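Local coordinates for Non-fluorescent flavoprotein (PDB 1FVP), which binds flavin mononucleotide bearing a covalently attached myristate, as a homodimer of the bacterial luciferase family, at residues L92-D97 against G189-T194. Residues are numbered along the deposited sequence; the frame is centred on the assembly and turned at random.
Sequences LVFKWD and GKFDNT. With FMA (6-(3-tetradecanoic acid) flavine mononucleotide), chain D.
F94 and F191 meet as an edge-to-face pair, the apolar contact that joins strand 92-94 to the turn following helix 178-190. F191 brings its edge, CE1 foremost, over the centre of one face of F94, and this atom lies 4.0 Å from F94 CE2. The ring centroids are 5.0 Å apart and the planes are inclined at 50°, well short of perpendicular. In each residue CG lies anti to the carbonyl carbon (chi1 -75° in F94, -82° in F191), which sends both rings into the space between the backbones. Phenylalanine suits this buried place, being broad, flat and without polar atoms to satisfy. H126 also makes an edge-to-face pair with F94, and L107 of helix 100-116 touches it.

Within the turn, the bonds are polar. F191 to T194 form a type I' beta turn, and D192, with positive phi, is the C-prime residue of a Schellman motif ending the helix. T194 grips F191 O twice, from opposite faces of the carbonyl plane: its N donates at 2.6 Å and its OG1 at 3.0 Å. The second bond needs a hydroxyl, which is why threonine suits this place.

N193, on the same turn, offers its amide oxygen to the flavin's ribityl chain: OD1 accepts from FMA O2B at 2.8 Å. The chemistry thus divides: aromatic packing ties the turn to the sheet, while its polar side binds cofactor.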
loop_
_atom_site.group_PDB
_atom_site.type_symbol
_atom_site.label_atom_id
_atom_site.label_comp_id
_atom_site.label_asym_id
_atom_site.label_seq_id
_atom_site.Cartn_x
_atom_site.Cartn_y
_atom_site.Cartn_z
ATOM N N LEU A 92 7.405 12.527 0.808
ATOM C CA LEU A 92 8.359 11.501 0.411
ATOM C C LEU A 92 8.454 10.371 1.457
ATOM O O LEU A 92 8.175 10.553 2.658
ATOM C CB LEU A 92 9.737 12.142 0.274
ATOM C CG LEU A 92 10.032 13.397 -0.478
ATOM C CD1 LEU A 92 11.485 13.793 -0.198
ATOM C CD2 LEU A 92 9.903 13.123 -1.968
ATOM N N VAL A 93 8.904 9.241 0.942
ATOM C CA VAL A 93 9.125 8.054 1.823
ATOM C C VAL A 93 10.606 7.720 1.582
ATOM O O VAL A 93 11.001 7.240 0.519
ATOM C CB VAL A 93 8.055 6.994 1.621
ATOM C CG1 VAL A 93 8.177 6.231 0.299
ATOM C CG2 VAL A 93 7.957 6.049 2.810
ATOM N N PHE A 94 11.400 8.074 2.577
ATOM C CA PHE A 94 12.861 7.919 2.572
ATOM C C PHE A 94 13.287 6.478 2.514
ATOM O O PHE A 94 12.714 5.685 3.265
ATOM C CB PHE A 94 13.489 8.764 3.695
ATOM C CG PHE A 94 13.457 10.224 3.283
ATOM C CD1 PHE A 94 14.330 10.662 2.278
ATOM C CD2 PHE A 94 12.551 11.115 3.828
ATOM C CE1 PHE A 94 14.345 11.974 1.854
ATOM C CE2 PHE A 94 12.531 12.449 3.404
ATOM C CZ PHE A 94 13.424 12.866 2.422
ATOM N N LYS A 95 14.237 6.178 1.631
ATOM C CA LYS A 95 14.694 4.785 1.530
ATOM C C LYS A 95 15.477 4.369 2.780
ATOM O O LYS A 95 16.028 5.123 3.584
ATOM C CB LYS A 95 15.434 4.392 0.279
ATOM C CG LYS A 95 14.480 4.260 -0.918
ATOM C CD LYS A 95 15.007 3.241 -1.886
ATOM C CE LYS A 95 16.375 3.540 -2.436
ATOM N NZ LYS A 95 16.456 3.083 -3.858
ATOM N N TRP A 96 15.486 3.076 2.935
ATOM C CA TRP A 96 16.100 2.289 4.014
ATOM C C TRP A 96 17.583 2.126 3.719
ATOM O O TRP A 96 18.329 2.373 4.682
ATOM C CB TRP A 96 15.279 1.066 4.127
ATOM C CG TRP A 96 15.355 -0.371 4.048
ATOM C CD1 TRP A 96 14.386 -1.168 4.617
ATOM C CD2 TRP A 96 16.248 -1.304 3.435
ATOM N NE1 TRP A 96 14.629 -2.491 4.405
ATOM C CE2 TRP A 96 15.787 -2.608 3.689
ATOM C CE3 TRP A 96 17.405 -1.169 2.701
ATOM C CZ2 TRP A 96 16.430 -3.756 3.257
ATOM C CZ3 TRP A 96 18.054 -2.307 2.252
ATOM C CH2 TRP A 96 17.586 -3.589 2.526
ATOM N N ASP A 97 17.948 1.769 2.503
ATOM C CA ASP A 97 19.331 1.575 2.083
ATOM C C ASP A 97 20.004 2.859 1.568
ATOM O O ASP A 97 20.829 2.819 0.627
ATOM C CB ASP A 97 19.532 0.463 1.063
ATOM C CG ASP A 97 18.475 0.345 0.005
ATOM O OD1 ASP A 97 17.402 0.936 0.082
ATOM O OD2 ASP A 97 18.758 -0.412 -0.946
ATOM N N GLY A 189 15.819 14.856 13.957
ATOM C CA GLY A 189 16.498 16.133 13.947
ATOM C C GLY A 189 17.191 16.487 12.645
ATOM O O GLY A 189 16.915 17.574 12.075
ATOM N N LYS A 190 18.060 15.607 12.166
ATOM C CA LYS A 190 18.802 15.850 10.931
ATOM C C LYS A 190 17.852 16.001 9.740
ATOM O O LYS A 190 18.310 16.313 8.641
ATOM C CB LYS A 190 19.811 14.777 10.585
ATOM C CG LYS A 190 20.483 13.935 11.628
ATOM C CD LYS A 190 21.626 14.617 12.352
ATOM C CE LYS A 190 21.128 15.155 13.690
ATOM N NZ LYS A 190 22.143 16.070 14.291
ATOM N N PHE A 191 16.594 15.729 9.946
ATOM C CA PHE A 191 15.473 15.782 9.010
ATOM C C PHE A 191 14.535 16.906 9.478
ATOM O O PHE A 191 13.290 16.808 9.420
ATOM C CB PHE A 191 14.707 14.452 8.906
ATOM C CG PHE A 191 15.348 13.465 7.980
ATOM C CD1 PHE A 191 15.185 13.584 6.611
ATOM C CD2 PHE A 191 16.145 12.438 8.462
ATOM C CE1 PHE A 191 15.787 12.715 5.716
ATOM C CE2 PHE A 191 16.761 11.547 7.590
ATOM C CZ PHE A 191 16.573 11.692 6.205
ATOM N N ASP A 192 15.151 17.958 9.984
ATOM C CA ASP A 192 14.426 19.124 10.503
ATOM C C ASP A 192 13.227 18.633 11.331
ATOM O O ASP A 192 12.253 19.405 11.487
ATOM C CB ASP A 192 13.968 20.110 9.439
ATOM C CG ASP A 192 14.899 20.380 8.286
ATOM O OD1 ASP A 192 15.916 21.093 8.398
ATOM O OD2 ASP A 192 14.552 19.838 7.204
ATOM N N ASN A 193 13.310 17.427 11.838
ATOM C CA ASN A 193 12.200 16.890 12.644
ATOM C C ASN A 193 10.899 16.828 11.846
ATOM O O ASN A 193 9.832 17.069 12.442
ATOM C CB ASN A 193 12.081 17.748 13.905
ATOM C CG ASN A 193 12.630 17.073 15.141
ATOM O OD1 ASN A 193 12.060 17.305 16.220
ATOM N ND2 ASN A 193 13.668 16.251 15.040
ATOM N N THR A 194 10.995 16.491 10.572
ATOM C CA THR A 194 9.829 16.402 9.688
ATOM C C THR A 194 9.487 15.001 9.208
ATOM O O THR A 194 8.913 14.881 8.068
ATOM C CB THR A 194 10.015 17.362 8.437
ATOM O OG1 THR A 194 10.983 16.780 7.507
ATOM C CG2 THR A 194 10.427 18.775 8.866
HETATM N N1 FMA D . 9.857 15.742 19.620
HETATM C C2 FMA D . 8.621 15.838 19.127
HETATM O O2 FMA D . 8.109 16.754 18.603
HETATM N N3 FMA D . 7.735 14.685 19.211
HETATM C C4 FMA D . 8.145 13.534 19.781
HETATM O O4 FMA D . 7.370 12.605 19.835
HETATM C C4A FMA D . 9.472 13.456 20.308
HETATM N N5 FMA D . 9.969 12.390 20.883
HETATM C C5A FMA D . 11.201 12.257 21.398
HETATM C C6 FMA D . 11.644 11.079 21.992
HETATM C C7 FMA D . 12.923 11.042 22.489
HETATM C C7M FMA D . 13.540 9.771 23.171
HETATM C C8 FMA D . 13.798 12.189 22.415
HETATM C C8M FMA D . 15.195 12.197 22.945
HETATM C C9 FMA D . 13.324 13.341 21.825
HETATM C C9A FMA D . 12.067 13.437 21.302
HETATM N N10 FMA D . 11.536 14.564 20.689
HETATM C C10 FMA D . 10.307 14.681 20.188
HETATM C C1B FMA D . 12.398 15.820 20.557
HETATM C C2B FMA D . 12.037 16.745 19.316
HETATM O O2B FMA D . 13.309 16.912 18.717
HETATM C C3B FMA D . 11.418 18.031 19.812
HETATM O "O3'" FMA D . 10.884 17.879 21.089
HETATM C C4B FMA D . 10.346 18.644 18.904
HETATM O "O4'" FMA D . 10.887 18.903 17.559
HETATM C C5B FMA D . 9.847 19.996 19.484
HETATM O "O5'" FMA D . 10.120 21.056 18.388
HETATM P P FMA D . 10.855 22.448 18.533
HETATM O O1P FMA D . 9.819 23.210 19.431
HETATM O O2P FMA D . 12.115 22.215 19.212
HETATM O O3P FMA D . 11.116 22.925 17.263
HETATM C "C1'" FMA D . 9.186 9.029 23.783
HETATM O "O1'" FMA D . 10.245 8.555 24.347
HETATM O "O2'" FMA D . 8.106 8.951 24.376
HETATM C "C2'" FMA D . 9.483 10.183 22.883
HETATM C "C3'" FMA D . 10.722 9.931 22.013
HETATM C "C4'" FMA D . 10.262 9.421 20.682
HETATM C "C5'" FMA D . 10.199 7.935 20.421
HETATM C "C6'" FMA D . 10.770 7.536 19.083
HETATM C "C7'" FMA D . 10.155 6.252 18.542
HETATM C "C8'" FMA D . 11.071 5.121 18.336
HETATM C "C9'" FMA D . 11.731 4.920 16.983
HETATM C C11 FMA D . 12.894 3.975 17.018
HETATM C C12 FMA D . 12.908 2.753 17.860
HETATM C C13 FMA D . 14.044 1.791 17.758
HETATM C C14 FMA D . 13.968 0.551 18.591
HETATM C C15 FMA D . 13.499 0.762 20.002
#